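Local coordinates for protein citrate synthase (Pyrobaculum aerophilum, PDB 2IBP) that probably catalyses the condensation of oxaloacetate with acetyl-CoA and water to citrate, working as a dimer of topologically interlinked chains, at residues V65-L68 with I69-R73; I358-E361 with Y362-P365; R138-A141 with E142-E145; L74-K77 with R78-E81; A393-I396 with G397-L401. All blocks are in the same frame, centred on the assembly; numbering follows the deposited sequence. Where two conformers were deposited one is given.

In the fold
Along the chain the five contacts come in the order 1, 4, 3, 2, 5. Interactions 1 and 4 touch, their centres about 11 Å apart: the first closes helix 62-71 and the second starts helix 77-90, so a helical corner is described from both ends. Interaction 3 begins the long helix 141-169, and interaction 2 begins helix 363-382, its centre about 26 Å from that of interaction 1. Both helices pack against helix 62-71. Interaction 5 stands apart, about 44 Å or more centre to centre from every other, on the C-terminal arm. Interactions 4 and 5 touch the second subunit, so the start of helix 77-90 and the C-terminal arm both contribute to the dimer interface.

Interaction 1 of 5, residues V65-L68 with I69-R73; sequences VSYL and ILYGR
The Tyr67 ring has CD2 of Tyr71 above the centre of one face, 3.5 Å from its plane, and Arg73 O at its edge, in plane and 3.3 Å from CD2 of Tyr67. Together these contacts mark the C-terminal end of helix 62-71, closed by a glycine. The two tyrosines, one helical turn apart, cross at about a right angle, with ring planes inclined at 41°, neither a stack nor an edge-to-face pair. Tyr67 can reach along the helix to this place because its CG lies opposite the backbone N (chi1 -175°). Leu70 CG in turn lies against a face of the Tyr71 ring, offset from the centre.

The last turn carries regular backbone bonds, such as Tyr71 N to Tyr67 O at 2.8 Å. The final one, Gly72 N to Leu68 O, is more bent, and Gly72 then takes a positive phi (91°) with which the chain leaves the helical path. Arg73 runs beside Tyr67, pointing the same way, and its NH2 is held by a salt bridge to Glu79 of the next helix. Tyr71 OH is hydrogen-bonded to Glu152. Deeper in, Val65 CG1 meets Ile69 CD1 at 3.8 Å, and Ile69 also packs on helix 363-382. Buried Arg73 O finds no conventional partner; the CA-H of Leu68 points at it, with CA 3.5 Å from Arg73 O.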
# COMPACT_ATOMS: atom_id res chain seq x y z
N VAL A 65 23.18 7.28 10.71
CA VAL A 65 22.89 6.71 9.41
C VAL A 65 21.49 7.12 8.95
O VAL A 65 21.29 7.38 7.77
CB VAL A 65 23.05 5.18 9.43
CG1 VAL A 65 22.40 4.54 8.21
CG2 VAL A 65 24.52 4.83 9.56
N SER A 66 20.53 7.16 9.87
CA SER A 66 19.18 7.57 9.50
C SER A 66 19.19 9.02 9.04
O SER A 66 18.53 9.39 8.06
CB SER A 66 18.17 7.29 10.62
OG SER A 66 18.39 8.05 11.79
N TYR A 67 19.97 9.86 9.74
CA TYR A 67 20.10 11.26 9.32
C TYR A 67 20.64 11.30 7.90
O TYR A 67 20.12 12.02 7.05
CB TYR A 67 21.06 12.01 10.25
CG TYR A 67 21.16 13.50 9.95
CD1 TYR A 67 20.47 14.42 10.72
CD2 TYR A 67 21.87 13.96 8.84
CE1 TYR A 67 20.50 15.78 10.42
CE2 TYR A 67 21.91 15.32 8.54
CZ TYR A 67 21.23 16.21 9.33
OH TYR A 67 21.29 17.57 9.04
N LEU A 68 21.72 10.57 7.67
CA LEU A 68 22.35 10.47 6.36
C LEU A 68 21.35 10.05 5.28
O LEU A 68 21.26 10.68 4.23
CB LEU A 68 23.49 9.48 6.43
CG LEU A 68 24.17 9.14 5.12
CD1 LEU A 68 24.81 10.36 4.45
CD2 LEU A 68 25.21 8.05 5.33
N ILE A 69 20.61 8.99 5.54
CA ILE A 69 19.66 8.50 4.55
C ILE A 69 18.58 9.53 4.28
O ILE A 69 18.26 9.80 3.14
CB ILE A 69 19.08 7.15 4.97
CG1 ILE A 69 20.17 6.08 4.88
CG2 ILE A 69 17.92 6.76 4.06
CD1 ILE A 69 19.77 4.72 5.47
N LEU A 70 18.05 10.13 5.34
CA LEU A 70 16.99 11.10 5.17
C LEU A 70 17.43 12.42 4.52
O LEU A 70 16.82 12.89 3.55
CB LEU A 70 16.35 11.37 6.53
CG LEU A 70 15.16 12.33 6.52
CD1 LEU A 70 14.06 11.86 5.55
CD2 LEU A 70 14.63 12.46 7.95
N TYR A 71 18.52 12.99 5.02
CA TYR A 71 18.99 14.30 4.56
C TYR A 71 20.02 14.30 3.43
O TYR A 71 20.28 15.34 2.81
CB TYR A 71 19.44 15.13 5.74
CG TYR A 71 18.30 15.47 6.67
CD1 TYR A 71 17.34 16.38 6.29
CD2 TYR A 71 18.15 14.83 7.89
CE1 TYR A 71 16.29 16.68 7.11
CE2 TYR A 71 17.10 15.12 8.73
CZ TYR A 71 16.13 16.03 8.31
OH TYR A 71 15.06 16.37 9.09
N GLY A 72 20.66 13.15 3.20
CA GLY A 72 21.56 13.00 2.08
C GLY A 72 23.01 13.31 2.36
O GLY A 72 23.85 13.24 1.47
N ARG A 73 23.30 13.65 3.61
CA ARG A 73 24.68 13.91 4.00
C ARG A 73 24.87 13.65 5.49
O ARG A 73 23.92 13.56 6.24
CB ARG A 73 25.04 15.36 3.72
CG ARG A 73 24.23 16.33 4.51
CD ARG A 73 24.68 17.74 4.24
NE ARG A 73 23.82 18.69 4.92
CZ ARG A 73 23.92 19.02 6.20
NH1 ARG A 73 24.85 18.45 6.97
NH2 ARG A 73 23.08 19.90 6.71

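Interaction 2 of 5, residues I358-E361 with Y362-P365; sequences IPYE and YFTP. With ACT (acetate ion), chain C.
Tyr360 and Phe363 form the aromatic part of this helix start: the edge of Tyr360 is presented to the face of Phe363 in an offset edge-to-face pair, centroids 5.6 Å apart and planes at 66°. The two side chains run side by side in the same direction. Tyr360 CA also rests over the Phe363 face as a CH-pi contact, 4.0 Å from the ring centroid, so backbone and ring of one residue both pack on the other.

Apolar contacts add to this pair. Ile358 CG2, opposite the backbone N, reaches Tyr362 CB at 3.8 Å and also brushes CD1 of Phe363. Pro359 CB comes in at the edge of the Tyr362 ring, near its plane, while the far end of that ring is fixed by a hydrogen bond between its hydroxyl and His165.

Hydrogen bonds shape the turn that leads into helix 363-382. Tyr362 N binds Pro359 O, and Phe363 N binds Tyr360 O at 3.0 Å from well above the carbonyl plane. A water gives Tyr360 O a second bond, 2.7 Å long, and accepts one from Thr364 N, bridging the first turn.

An acetate, probably from the crystallisation liquor, takes the Tyr360 N-H at 2.9 Å to its O, and its methyl lies 3.6 Å above the centre of the Tyr360 ring. The Phe363 side chain is about 8 Å from that of Asp346, a predicted active-site residue. Amide and ring of Tyr360 thus offer a small anion a polar and an apolar hold together.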
# COMPACT_ATOMS: atom_id res chain seq x y z
N ILE A 358 13.86 -12.29 21.32
CA ILE A 358 12.90 -11.63 20.45
C ILE A 358 12.14 -12.73 19.73
O ILE A 358 12.75 -13.59 19.07
CB ILE A 358 13.60 -10.75 19.42
CG1 ILE A 358 14.36 -9.61 20.14
CG2 ILE A 358 12.59 -10.22 18.38
CD1 ILE A 358 15.23 -8.78 19.25
N PRO A 359 10.81 -12.77 19.92
CA PRO A 359 10.04 -13.81 19.23
C PRO A 359 10.13 -13.69 17.71
O PRO A 359 10.27 -12.60 17.17
CB PRO A 359 8.60 -13.58 19.73
CG PRO A 359 8.75 -12.81 20.97
CD PRO A 359 9.95 -11.93 20.75
N TYR A 360 9.99 -14.81 17.01
CA TYR A 360 10.10 -14.82 15.57
C TYR A 360 9.20 -13.80 14.88
O TYR A 360 9.59 -13.19 13.88
CB TYR A 360 9.69 -16.18 15.01
CG TYR A 360 10.62 -17.31 15.35
CD1 TYR A 360 11.95 -17.27 14.96
CD2 TYR A 360 10.13 -18.49 15.89
CE1 TYR A 360 12.80 -18.35 15.19
CE2 TYR A 360 10.97 -19.57 16.13
CZ TYR A 360 12.30 -19.49 15.77
OH TYR A 360 13.15 -20.56 16.01
N GLU A 361 7.97 -13.68 15.37
CA GLU A 361 6.99 -12.80 14.76
C GLU A 361 7.38 -11.32 14.84
O GLU A 361 6.77 -10.49 14.17
CB GLU A 361 5.59 -13.03 15.33
CG GLU A 361 5.43 -12.79 16.83
CD GLU A 361 5.75 -13.99 17.73
OE1 GLU A 361 6.37 -14.98 17.30
OE2 GLU A 361 5.34 -13.92 18.91
N TYR A 362 8.40 -11.01 15.64
CA TYR A 362 8.90 -9.62 15.75
C TYR A 362 10.11 -9.37 14.85
O TYR A 362 10.59 -8.25 14.75
CB TYR A 362 9.16 -9.20 17.19
CG TYR A 362 7.87 -9.05 17.96
CD1 TYR A 362 7.15 -7.85 17.92
CD2 TYR A 362 7.26 -10.14 18.56
CE1 TYR A 362 5.94 -7.73 18.53
CE2 TYR A 362 6.03 -10.03 19.15
CZ TYR A 362 5.35 -8.83 19.11
OH TYR A 362 4.10 -8.72 19.69
N PHE A 363 10.60 -10.40 14.16
CA PHE A 363 11.75 -10.23 13.27
C PHE A 363 11.44 -9.24 12.16
O PHE A 363 12.23 -8.31 11.90
CB PHE A 363 12.17 -11.57 12.64
CG PHE A 363 12.95 -12.49 13.57
CD1 PHE A 363 12.81 -12.41 14.95
CD2 PHE A 363 13.69 -13.54 13.03
CE1 PHE A 363 13.51 -13.29 15.79
CE2 PHE A 363 14.38 -14.41 13.87
CZ PHE A 363 14.28 -14.29 15.24
N THR A 364 10.32 -9.44 11.47
CA THR A 364 9.96 -8.54 10.37
C THR A 364 9.61 -7.14 10.87
O THR A 364 10.04 -6.16 10.27
CB THR A 364 8.91 -9.16 9.46
OG1 THR A 364 9.45 -10.39 8.93
CG2 THR A 364 8.60 -8.20 8.30
N PRO A 365 8.88 -7.03 12.00
CA PRO A 365 8.71 -5.71 12.58
C PRO A 365 10.03 -4.97 12.83
O PRO A 365 10.13 -3.77 12.59
CB PRO A 365 7.97 -6.00 13.88
CG PRO A 365 7.07 -7.14 13.48
CD PRO A 365 7.91 -7.99 12.57
C ACT C . 10.26 -17.84 19.18
O ACT C . 9.39 -17.05 18.75
OXT ACT C . 9.85 -18.93 19.64
CH3 ACT C . 11.73 -17.53 19.12
O HOH W 1 8.72 -11.86 11.65

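Interaction 3 of 5, residues R138-A141 with E142-E145; sequences RYKA and EEKE
Tyr139 O is gripped by two lysine amino groups: Lys144 NZ reaches it across the contact in a weak bond of 3.1 Å, and Lys140 NZ lies 3.0 Å from the same oxygen, above the carbonyl plane. The setting is the N-terminus of helix 141-169, with Lys140 as N-cap. Lys140 NZ and Lys144 NZ stay 5.0 Å apart, and the shared carbonyl probably eases the repulsion between them.

Lys144 passes over one face of the Tyr139 ring on its way, its CG making a CH-pi contact 4.0 Å from the centroid; the two side chains cross at about a right angle. Trp383 meets the same ring edge-to-face. Glu143, bent at chi2 (72°), turns its carboxylate back toward the residues before the helix, where it accepts the N-H of the N-cap residue: Lys140 N donates to OE1 of Glu143 at 2.9 Å, on the anti side and close to the carboxylate plane.

The other oxygen forms a salt bridge with Arg138, and the two groups stand steeply inclined, their planes 73° apart. Arg138 NE keeps its partner in its own guanidinium plane, yet meets Glu143 OE2, 2.9 Å away, from above the carboxylate plane.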
# COMPACT_ATOMS: atom_id res chain seq x y z
N ARG A 138 0.13 22.41 -3.00
CA ARG A 138 1.23 23.22 -2.51
C ARG A 138 2.30 22.35 -1.84
O ARG A 138 2.02 21.74 -0.81
CB ARG A 138 0.75 24.28 -1.53
CG ARG A 138 1.85 25.22 -1.09
CD ARG A 138 1.34 26.35 -0.22
NE ARG A 138 0.82 25.91 1.07
CZ ARG A 138 -0.47 25.80 1.39
NH1 ARG A 138 -1.41 26.14 0.53
NH2 ARG A 138 -0.82 25.39 2.61
N TYR A 139 3.50 22.37 -2.39
CA TYR A 139 4.62 21.66 -1.79
C TYR A 139 5.89 22.47 -2.01
O TYR A 139 6.66 22.22 -2.93
CB TYR A 139 4.74 20.25 -2.37
CG TYR A 139 5.74 19.39 -1.64
CD1 TYR A 139 5.50 18.97 -0.34
CD2 TYR A 139 6.89 18.94 -2.28
CE1 TYR A 139 6.42 18.15 0.33
CE2 TYR A 139 7.80 18.15 -1.62
CZ TYR A 139 7.55 17.73 -0.34
OH TYR A 139 8.48 16.95 0.30
N LYS A 140 6.08 23.44 -1.13
CA LYS A 140 7.21 24.33 -1.17
C LYS A 140 8.03 24.18 0.12
O LYS A 140 7.92 23.17 0.81
CB LYS A 140 6.71 25.77 -1.35
CG LYS A 140 5.91 26.01 -2.64
CD LYS A 140 6.81 26.27 -3.85
CE LYS A 140 7.40 25.01 -4.47
NZ LYS A 140 6.36 24.19 -5.15
N ALA A 141 8.86 25.17 0.44
CA ALA A 141 9.75 25.09 1.60
C ALA A 141 9.06 24.68 2.90
O ALA A 141 9.53 23.78 3.59
CB ALA A 141 10.48 26.41 1.80
N GLU A 142 7.98 25.37 3.25
CA GLU A 142 7.28 25.09 4.49
C GLU A 142 6.79 23.65 4.54
O GLU A 142 6.86 23.00 5.58
CB GLU A 142 6.08 26.01 4.69
CG GLU A 142 6.43 27.44 5.09
CD GLU A 142 5.20 28.25 5.47
OE1 GLU A 142 4.30 27.70 6.14
OE2 GLU A 142 5.16 29.46 5.14
N GLU A 143 6.26 23.17 3.41
CA GLU A 143 5.71 21.83 3.35
C GLU A 143 6.81 20.79 3.44
O GLU A 143 6.62 19.75 4.07
CB GLU A 143 4.89 21.63 2.08
CG GLU A 143 3.56 22.36 2.08
CD GLU A 143 3.70 23.87 1.94
OE1 GLU A 143 4.60 24.33 1.19
OE2 GLU A 143 2.90 24.60 2.56
N LYS A 144 7.92 21.04 2.75
CA LYS A 144 9.07 20.13 2.84
C LYS A 144 9.56 20.04 4.28
O LYS A 144 9.93 18.96 4.74
CB LYS A 144 10.20 20.54 1.90
CG LYS A 144 9.86 20.42 0.43
CD LYS A 144 11.04 20.80 -0.45
CE LYS A 144 10.70 20.65 -1.94
NZ LYS A 144 9.63 21.59 -2.38
N GLU A 145 9.53 21.15 5.01
CA GLU A 145 9.92 21.13 6.42
C GLU A 145 8.98 20.21 7.20
O GLU A 145 9.44 19.41 8.01
CB GLU A 145 9.94 22.53 7.03
CG GLU A 145 11.09 23.42 6.55
CD GLU A 145 12.48 22.95 7.03
OE1 GLU A 145 12.59 21.90 7.70
OE2 GLU A 145 13.46 23.66 6.74

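Interaction 4 of 5, residues L74-K77 with R78-E81; sequences LPTK and RELE
Thr76 and Glu79 are brought together by their torsions: OG1 of Thr76 sits between its own backbone N and carbonyl carbon (chi1 63°), facing into the helix start, while Glu79 leaves its backbone with CG opposite the carbonyl carbon (chi1 -76°) and then runs extended, carrying its carboxylate back to the head of the helix. Each side chain reaches the other's amide. Glu79 N donates to Thr76 OG1 at 3.2 Å, and Thr76 N donates to Glu79 OE1 at 2.8 Å, almost straight and on the anti side of the carboxylate. Glu79 OE2 is taken by a salt bridge to Arg73, so both oxygens are engaged and the carboxylate is probably held against rotation.

One residue to the outside, the Pro75 ring lies against Leu80, with CG of Pro75 3.8 Å from CB of Leu80. The two side chains cross obliquely, and both touch Glu64 of helix 62-71. At the exposed first turn, Lys77 stretches along the helix and bends only at its last torsion, putting NZ 2.6 Å from Glu81 OE2 in a salt bridge on the syn side.

The second subunit reaches this corner as well: Arg409 of that chain binds Pro75 O, and its Leu406 packs on Lys77 and Leu80. Thr76 as N-cap with Glu79 three residues on makes a capping box, and Pro75 against Leu80 spans it as a hydrophobic staple, two recognised helix N-terminal motifs, here together at the start of helix 77-90.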
# COMPACT_ATOMS: atom_id res chain seq x y z
N LEU A 74 26.12 13.57 5.91
CA LEU A 74 26.42 13.37 7.31
C LEU A 74 26.14 14.65 8.09
O LEU A 74 26.42 15.75 7.61
CB LEU A 74 27.88 12.95 7.51
CG LEU A 74 28.28 11.57 6.98
CD1 LEU A 74 29.79 11.37 7.03
CD2 LEU A 74 27.56 10.47 7.76
N PRO A 75 25.59 14.52 9.30
CA PRO A 75 25.27 15.69 10.10
C PRO A 75 26.49 16.32 10.79
O PRO A 75 27.44 15.62 11.13
CB PRO A 75 24.35 15.13 11.19
CG PRO A 75 24.81 13.72 11.37
CD PRO A 75 25.18 13.27 9.97
N THR A 76 26.45 17.62 11.02
CA THR A 76 27.48 18.24 11.85
C THR A 76 27.14 17.85 13.30
O THR A 76 26.07 17.30 13.58
CB THR A 76 27.43 19.77 11.75
OG1 THR A 76 26.18 20.24 12.25
CG2 THR A 76 27.62 20.24 10.31
N LYS A 77 28.07 18.11 14.21
CA LYS A 77 27.83 17.82 15.61
C LYS A 77 26.50 18.42 16.08
O LYS A 77 25.69 17.73 16.72
CB LYS A 77 28.99 18.35 16.46
CG LYS A 77 28.87 18.10 17.95
CD LYS A 77 30.12 18.60 18.68
CE LYS A 77 30.05 18.36 20.19
NZ LYS A 77 28.98 19.16 20.84
N ARG A 78 26.27 19.69 15.76
CA ARG A 78 25.06 20.35 16.20
C ARG A 78 23.81 19.72 15.60
O ARG A 78 22.81 19.51 16.29
CB ARG A 78 25.11 21.85 15.90
CG ARG A 78 23.85 22.61 16.33
CD ARG A 78 24.14 24.08 16.64
NE ARG A 78 24.78 24.80 15.53
CZ ARG A 78 24.13 25.52 14.62
NH1 ARG A 78 22.80 25.61 14.64
NH2 ARG A 78 24.82 26.14 13.66
N GLU A 79 23.88 19.42 14.31
CA GLU A 79 22.75 18.82 13.60
C GLU A 79 22.40 17.46 14.19
O GLU A 79 21.22 17.16 14.40
CB GLU A 79 23.08 18.66 12.13
CG GLU A 79 23.00 19.98 11.38
CD GLU A 79 23.53 19.89 9.98
OE1 GLU A 79 24.34 18.98 9.70
OE2 GLU A 79 23.16 20.76 9.17
N LEU A 80 23.42 16.69 14.52
CA LEU A 80 23.18 15.36 15.07
C LEU A 80 22.57 15.46 16.46
O LEU A 80 21.59 14.78 16.75
CB LEU A 80 24.45 14.53 15.07
CG LEU A 80 24.24 13.07 15.50
CD1 LEU A 80 23.17 12.41 14.62
CD2 LEU A 80 25.54 12.31 15.47
N GLU A 81 23.13 16.33 17.30
CA GLU A 81 22.58 16.55 18.63
C GLU A 81 21.11 16.96 18.57
O GLU A 81 20.27 16.41 19.28
CB GLU A 81 23.39 17.62 19.37
CG GLU A 81 24.76 17.15 19.81
CD GLU A 81 25.62 18.27 20.37
OE1 GLU A 81 25.23 19.45 20.27
OE2 GLU A 81 26.72 17.96 20.89

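Interaction 5 of 5, residues A393-I396 with G397-L401; sequences ACYI and GPHDL
Tyr395 and Pro398 make the tight part of this extended stretch: the phenol donates to Pro398 O at only 2.6 Å, in the carbonyl plane and on a lone pair, with that oxygen lying at the edge of the tyrosine ring. Tyr395 reaches forward along the chain because its CG stands opposite the backbone N (chi1 -177°). Gly397, extended and without a side chain, lets the backbone run close by, its N over one face of the Tyr395 ring and its O 3.4 Å from CE2 of Tyr395. His399 points its ring back along the chain toward Tyr395, the two side chains sliding past each other in opposite directions. The edge of Tyr395 meets the face of His399 in an offset edge-to-face pair, centroids 5.0 Å apart and planes at 62°, with CE2 of Tyr395 3.4 Å from NE2 of His399.

The looser side belongs to the Ile396 side chain and to the ring of Pro398, unlike its carbonyl. Both residues are exposed, and Ile396 directs its CB away from residues 397-401 and touches a crystal neighbour. What steadies the outer end comes from the second subunit: its Asp38 binds His399 NE2, its Trp47 packs edge-to-face with the same imidazole, and its Arg52 forms a salt bridge with Asp400.

Residues 393-395 pair in parallel with a strand of that subunit, and Cys394 is joined to Cys19 of its own chain. The disulfide closes the chain into a loop and the C-terminal arm lies on the partner, consistent with the interlinked (catenane) dimer of this thermophilic enzyme.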
# COMPACT_ATOMS: atom_id res chain seq x y z
N ALA A 393 -3.93 -2.46 -17.42
CA ALA A 393 -4.06 -3.88 -17.65
C ALA A 393 -4.70 -4.00 -19.02
O ALA A 393 -5.36 -3.07 -19.48
CB ALA A 393 -4.92 -4.55 -16.60
N CYS A 394 -4.49 -5.13 -19.65
CA CYS A 394 -5.04 -5.38 -20.98
C CYS A 394 -6.18 -6.37 -20.89
O CYS A 394 -6.00 -7.48 -20.42
CB CYS A 394 -3.95 -5.94 -21.88
SG CYS A 394 -4.52 -6.03 -23.60
N TYR A 395 -7.37 -5.96 -21.31
CA TYR A 395 -8.51 -6.85 -21.25
C TYR A 395 -8.48 -7.94 -22.31
O TYR A 395 -8.24 -7.68 -23.50
CB TYR A 395 -9.81 -6.06 -21.38
CG TYR A 395 -11.05 -6.90 -21.27
CD1 TYR A 395 -11.57 -7.23 -20.02
CD2 TYR A 395 -11.77 -7.28 -22.40
CE1 TYR A 395 -12.76 -7.93 -19.89
CE2 TYR A 395 -12.95 -8.00 -22.28
CZ TYR A 395 -13.45 -8.32 -21.02
OH TYR A 395 -14.61 -9.04 -20.87
N ILE A 396 -8.71 -9.15 -21.83
CA ILE A 396 -8.86 -10.33 -22.67
C ILE A 396 -10.11 -11.05 -22.19
O ILE A 396 -10.20 -11.52 -21.06
CB ILE A 396 -7.65 -11.26 -22.62
CG1 ILE A 396 -6.38 -10.51 -23.05
CG2 ILE A 396 -7.92 -12.47 -23.51
CD1 ILE A 396 -5.14 -11.40 -23.14
N GLY A 397 -11.13 -11.05 -23.03
CA GLY A 397 -12.38 -11.67 -22.64
C GLY A 397 -13.51 -11.25 -23.54
O GLY A 397 -13.31 -10.52 -24.51
N PRO A 398 -14.73 -11.68 -23.19
CA PRO A 398 -15.87 -11.39 -24.04
C PRO A 398 -16.40 -9.97 -23.92
O PRO A 398 -16.07 -9.23 -22.99
CB PRO A 398 -16.92 -12.38 -23.55
CG PRO A 398 -16.61 -12.56 -22.11
CD PRO A 398 -15.10 -12.44 -21.99
N HIS A 399 -17.25 -9.61 -24.87
CA HIS A 399 -17.92 -8.32 -24.86
C HIS A 399 -19.36 -8.55 -25.25
O HIS A 399 -19.67 -9.47 -26.00
CB HIS A 399 -17.29 -7.37 -25.88
CG HIS A 399 -15.90 -6.93 -25.53
ND1 HIS A 399 -14.78 -7.61 -25.96
CD2 HIS A 399 -15.46 -5.90 -24.78
CE1 HIS A 399 -13.70 -6.99 -25.51
NE2 HIS A 399 -14.09 -5.95 -24.80
N ASP A 400 -20.25 -7.74 -24.68
CA ASP A 400 -21.66 -7.76 -25.05
C ASP A 400 -22.39 -9.05 -24.71
O ASP A 400 -23.24 -9.54 -25.48
CB ASP A 400 -21.82 -7.39 -26.53
CG ASP A 400 -21.30 -5.99 -26.83
OD1 ASP A 400 -21.36 -5.13 -25.93
OD2 ASP A 400 -20.87 -5.74 -27.97
N LEU A 401 -22.09 -9.59 -23.54
CA LEU A 401 -22.81 -10.76 -23.06
C LEU A 401 -24.22 -10.28 -22.74
O LEU A 401 -24.41 -9.15 -22.32
CB LEU A 401 -22.16 -11.34 -21.80
CG LEU A 401 -20.76 -11.90 -22.00
CD1 LEU A 401 -20.22 -12.42 -20.67
CD2 LEU A 401 -20.77 -13.02 -23.06